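Local coordinates for TOG array regulator of axonemal microtubules protein 1 (PDB 5DN7) that promotes microtubule polymerization through its TOG domains and helps build primary cilia, setting their length and the acetylation and polyglutamylation of ciliary microtubules, at residues F80-H91 against K120-I130. Residues are numbered along the deposited sequence; the frame is centred on the assembly and turned at random.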
# COMPACT_ATOMS: atom_id res chain seq x y z
N PHE A 80 -0.65 -7.24 17.91
CA PHE A 80 -1.25 -6.71 16.69
C PHE A 80 -2.34 -5.69 16.96
O PHE A 80 -2.70 -4.95 16.07
CB PHE A 80 -1.83 -7.82 15.80
CG PHE A 80 -3.19 -8.29 16.23
CD1 PHE A 80 -3.33 -9.26 17.22
CD2 PHE A 80 -4.34 -7.77 15.65
CE1 PHE A 80 -4.60 -9.69 17.62
CE2 PHE A 80 -5.59 -8.19 16.04
CZ PHE A 80 -5.73 -9.15 17.02
N LYS A 81 -2.88 -5.66 18.18
CA LYS A 81 -3.94 -4.70 18.50
C LYS A 81 -3.37 -3.30 18.70
O LYS A 81 -4.01 -2.28 18.37
CB LYS A 81 -4.71 -5.14 19.75
CG LYS A 81 -5.38 -6.52 19.63
CD LYS A 81 -5.86 -7.03 20.98
CE LYS A 81 -6.71 -8.29 20.84
NZ LYS A 81 -6.77 -9.10 22.10
N VAL A 82 -2.15 -3.26 19.24
CA VAL A 82 -1.37 -2.03 19.31
C VAL A 82 -1.04 -1.55 17.90
O VAL A 82 -1.21 -0.39 17.58
CB VAL A 82 -0.07 -2.21 20.11
CG1 VAL A 82 0.79 -0.96 19.99
CG2 VAL A 82 -0.39 -2.49 21.57
N VAL A 83 -0.58 -2.47 17.05
CA VAL A 83 -0.30 -2.12 15.67
C VAL A 83 -1.54 -1.54 15.00
O VAL A 83 -1.47 -0.50 14.35
CB VAL A 83 0.20 -3.34 14.88
CG1 VAL A 83 0.37 -2.98 13.41
CG2 VAL A 83 1.51 -3.84 15.46
N HIS A 84 -2.68 -2.20 15.20
CA HIS A 84 -3.95 -1.78 14.61
C HIS A 84 -4.32 -0.37 15.06
O HIS A 84 -4.63 0.50 14.22
CB HIS A 84 -5.07 -2.77 14.96
CG HIS A 84 -6.43 -2.32 14.51
ND1 HIS A 84 -7.35 -1.75 15.36
CD2 HIS A 84 -7.00 -2.32 13.28
CE1 HIS A 84 -8.43 -1.43 14.68
NE2 HIS A 84 -8.25 -1.76 13.42
N GLY A 85 -4.28 -0.14 16.37
CA GLY A 85 -4.58 1.18 16.90
C GLY A 85 -3.64 2.26 16.39
O GLY A 85 -4.06 3.39 16.09
N THR A 86 -2.36 1.93 16.29
CA THR A 86 -1.38 2.89 15.78
C THR A 86 -1.70 3.22 14.33
O THR A 86 -1.70 4.38 13.96
CB THR A 86 0.04 2.35 15.89
OG1 THR A 86 0.32 1.99 17.25
CG2 THR A 86 1.04 3.39 15.43
N LEU A 87 -2.01 2.21 13.52
CA LEU A 87 -2.41 2.42 12.13
C LEU A 87 -3.63 3.32 12.04
O LEU A 87 -3.71 4.15 11.14
CB LEU A 87 -2.69 1.10 11.43
CG LEU A 87 -1.45 0.32 11.02
CD1 LEU A 87 -1.80 -1.05 10.47
CD2 LEU A 87 -0.67 1.14 9.99
N GLN A 88 -4.57 3.17 12.96
CA GLN A 88 -5.69 4.10 13.01
C GLN A 88 -5.25 5.54 13.30
O GLN A 88 -5.73 6.52 12.69
CB GLN A 88 -6.70 3.65 14.04
CG GLN A 88 -7.50 2.47 13.58
CD GLN A 88 -8.58 2.14 14.55
OE1 GLN A 88 -8.31 1.93 15.73
NE2 GLN A 88 -9.82 2.11 14.07
N VAL A 89 -4.32 5.68 14.25
CA VAL A 89 -3.77 7.01 14.53
C VAL A 89 -3.07 7.62 13.29
O VAL A 89 -3.25 8.78 12.97
CB VAL A 89 -2.80 6.95 15.70
CG1 VAL A 89 -1.95 8.22 15.75
CG2 VAL A 89 -3.58 6.75 17.00
N LEU A 90 -2.30 6.80 12.60
CA LEU A 90 -1.57 7.21 11.41
C LEU A 90 -2.53 7.60 10.29
O LEU A 90 -2.32 8.59 9.60
CB LEU A 90 -0.65 6.07 10.96
CG LEU A 90 0.24 6.35 9.74
CD1 LEU A 90 1.08 7.57 10.00
CD2 LEU A 90 1.11 5.13 9.40
N HIS A 91 -3.59 6.82 10.11
CA HIS A 91 -4.62 7.14 9.13
C HIS A 91 -5.23 8.50 9.43
O HIS A 91 -5.40 9.34 8.53
CB HIS A 91 -5.73 6.09 9.10
CG HIS A 91 -6.82 6.40 8.12
ND1 HIS A 91 -8.15 6.12 8.36
CD2 HIS A 91 -6.78 6.99 6.90
CE1 HIS A 91 -8.87 6.52 7.33
NE2 HIS A 91 -8.06 7.05 6.43
N LYS A 120 -3.43 -9.91 8.77
CA LYS A 120 -4.70 -9.77 9.48
C LYS A 120 -5.60 -8.77 8.79
O LYS A 120 -5.16 -7.69 8.38
CB LYS A 120 -4.47 -9.38 10.94
CG LYS A 120 -3.76 -10.48 11.74
CD LYS A 120 -3.54 -10.07 13.19
CE LYS A 120 -2.95 -11.22 14.03
NZ LYS A 120 -1.62 -11.68 13.55
N LEU A 121 -6.87 -9.14 8.67
CA LEU A 121 -7.82 -8.30 7.99
C LEU A 121 -7.96 -6.92 8.64
O LEU A 121 -8.08 -5.94 7.92
CB LEU A 121 -9.18 -9.01 7.90
CG LEU A 121 -10.32 -8.33 7.15
CD1 LEU A 121 -11.22 -9.37 6.45
CD2 LEU A 121 -11.16 -7.47 8.11
N VAL A 122 -7.97 -6.80 9.97
CA VAL A 122 -8.14 -5.45 10.56
C VAL A 122 -6.97 -4.51 10.16
O VAL A 122 -7.14 -3.31 9.80
CB VAL A 122 -8.30 -5.51 12.11
CG1 VAL A 122 -9.72 -5.94 12.51
CG2 VAL A 122 -7.27 -6.41 12.73
N ILE A 123 -5.78 -5.10 10.17
CA ILE A 123 -4.58 -4.42 9.74
C ILE A 123 -4.71 -3.97 8.29
O ILE A 123 -4.58 -2.79 8.01
CB ILE A 123 -3.34 -5.33 9.92
CG1 ILE A 123 -3.12 -5.58 11.40
CG2 ILE A 123 -2.11 -4.71 9.28
CD1 ILE A 123 -3.25 -4.35 12.24
N LYS A 124 -4.98 -4.91 7.39
CA LYS A 124 -5.18 -4.62 5.97
C LYS A 124 -6.25 -3.54 5.73
O LYS A 124 -6.08 -2.69 4.84
CB LYS A 124 -5.53 -5.90 5.22
CG LYS A 124 -5.79 -5.67 3.75
CD LYS A 124 -5.91 -6.98 2.98
CE LYS A 124 -6.48 -6.71 1.59
NZ LYS A 124 -6.96 -7.96 0.87
N GLN A 125 -7.33 -3.54 6.51
CA GLN A 125 -8.32 -2.46 6.44
C GLN A 125 -7.63 -1.11 6.63
O GLN A 125 -7.78 -0.17 5.80
CB GLN A 125 -9.41 -2.62 7.50
CG GLN A 125 -10.55 -3.52 7.12
CD GLN A 125 -11.51 -3.77 8.28
OE1 GLN A 125 -11.27 -3.32 9.40
NE2 GLN A 125 -12.58 -4.52 8.01
N GLU A 126 -6.88 -1.01 7.72
CA GLU A 126 -6.25 0.29 7.97
C GLU A 126 -5.17 0.66 6.93
O GLU A 126 -5.13 1.82 6.48
CB GLU A 126 -5.66 0.33 9.38
CG GLU A 126 -6.74 0.15 10.45
CD GLU A 126 -7.83 1.21 10.34
OE1 GLU A 126 -7.53 2.36 9.97
OE2 GLU A 126 -9.01 0.89 10.64
N TYR A 127 -4.32 -0.27 6.52
CA TYR A 127 -3.29 0.20 5.60
C TYR A 127 -3.85 0.45 4.20
O TYR A 127 -3.33 1.31 3.48
CB TYR A 127 -2.06 -0.73 5.57
CG TYR A 127 -2.16 -2.13 5.01
CD1 TYR A 127 -2.46 -2.36 3.67
CD2 TYR A 127 -1.83 -3.22 5.81
CE1 TYR A 127 -2.50 -3.66 3.16
CE2 TYR A 127 -1.86 -4.51 5.32
CZ TYR A 127 -2.19 -4.73 4.00
OH TYR A 127 -2.21 -6.02 3.53
N MET A 128 -4.92 -0.23 3.81
CA MET A 128 -5.56 0.09 2.54
C MET A 128 -6.17 1.50 2.59
O MET A 128 -6.05 2.29 1.60
CB MET A 128 -6.64 -0.94 2.17
CG MET A 128 -6.12 -2.30 1.69
SD MET A 128 -4.78 -2.20 0.45
CE MET A 128 -5.50 -1.14 -0.82
N LYS A 129 -6.79 1.83 3.73
CA LYS A 129 -7.25 3.23 3.89
C LYS A 129 -6.11 4.22 3.69
O LYS A 129 -6.22 5.20 2.91
CB LYS A 129 -7.88 3.45 5.28
CG LYS A 129 -9.26 2.83 5.46
CD LYS A 129 -9.61 2.82 6.94
CE LYS A 129 -10.97 2.22 7.19
NZ LYS A 129 -11.07 1.83 8.62
N ILE A 130 -4.99 3.94 4.36
CA ILE A 130 -3.85 4.85 4.24
C ILE A 130 -3.36 4.99 2.78
O ILE A 130 -3.25 6.11 2.27
CB ILE A 130 -2.68 4.42 5.13
CG1 ILE A 130 -3.07 4.61 6.59
CG2 ILE A 130 -1.47 5.27 4.86
CD1 ILE A 130 -2.35 3.71 7.54
O HOH W 1 -9.64 -1.72 11.07
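Successive HEAT repeats of the TOG 2 solenoid meet here through equivalent helices: 80-91, within predicted HEAT 5, runs nearly parallel to 121-130 of predicted HEAT 6; the axes of these segments approach to 9.2 Å and cross at 16°. Two knobs-into-holes contacts document the interlock. Ile123 enters the hole formed by Phe80, Val83, His84 and Leu87, its CD1 3.6 Å from His84 CB; one turn on, Glu126 occupies the hole of His84, Leu87, Gln88 and His91. Leu87 joins the apolar side of the seam, its CD1 branch against Ile123 CG2 and its CD2 branch 3.9 Å from Ile130 CD1.

At the N-terminal end, Lys120, the N-cap residue, lays its aliphatic chain across Phe80 at about a right angle. Its CD lies 3.8 Å from the ring centroid, 27° off the normal, a CH-pi contact offset toward the rim, while Val122 CG2 meets the ring edge. At the other end Lys129 CB sits over the centre of the His91 ring, a second CH-pi contact.

The polar part of the seam centres on Glu126. Its chain bends at chi2 (-57°), which brings CD to 3.5 Å from Gln88 CG. The carboxylate stands almost perpendicular to the His84 imidazole. A water in the plane of that imidazole bonds His84 NE2 at 2.7 Å and also reaches Glu126 OE2 and Gln125 OE1. Lys129 NZ approaches the same OE2 at 3.0 Å from above the carboxylate plane, in a salt bridge within its own helix.

Glu126 is thus a buried acid whose OE2 is met by both a lysine and a water; these partners probably stabilise its negative charge, and the water links the two repeats where the direct contacts are van der Waals and CH-pi.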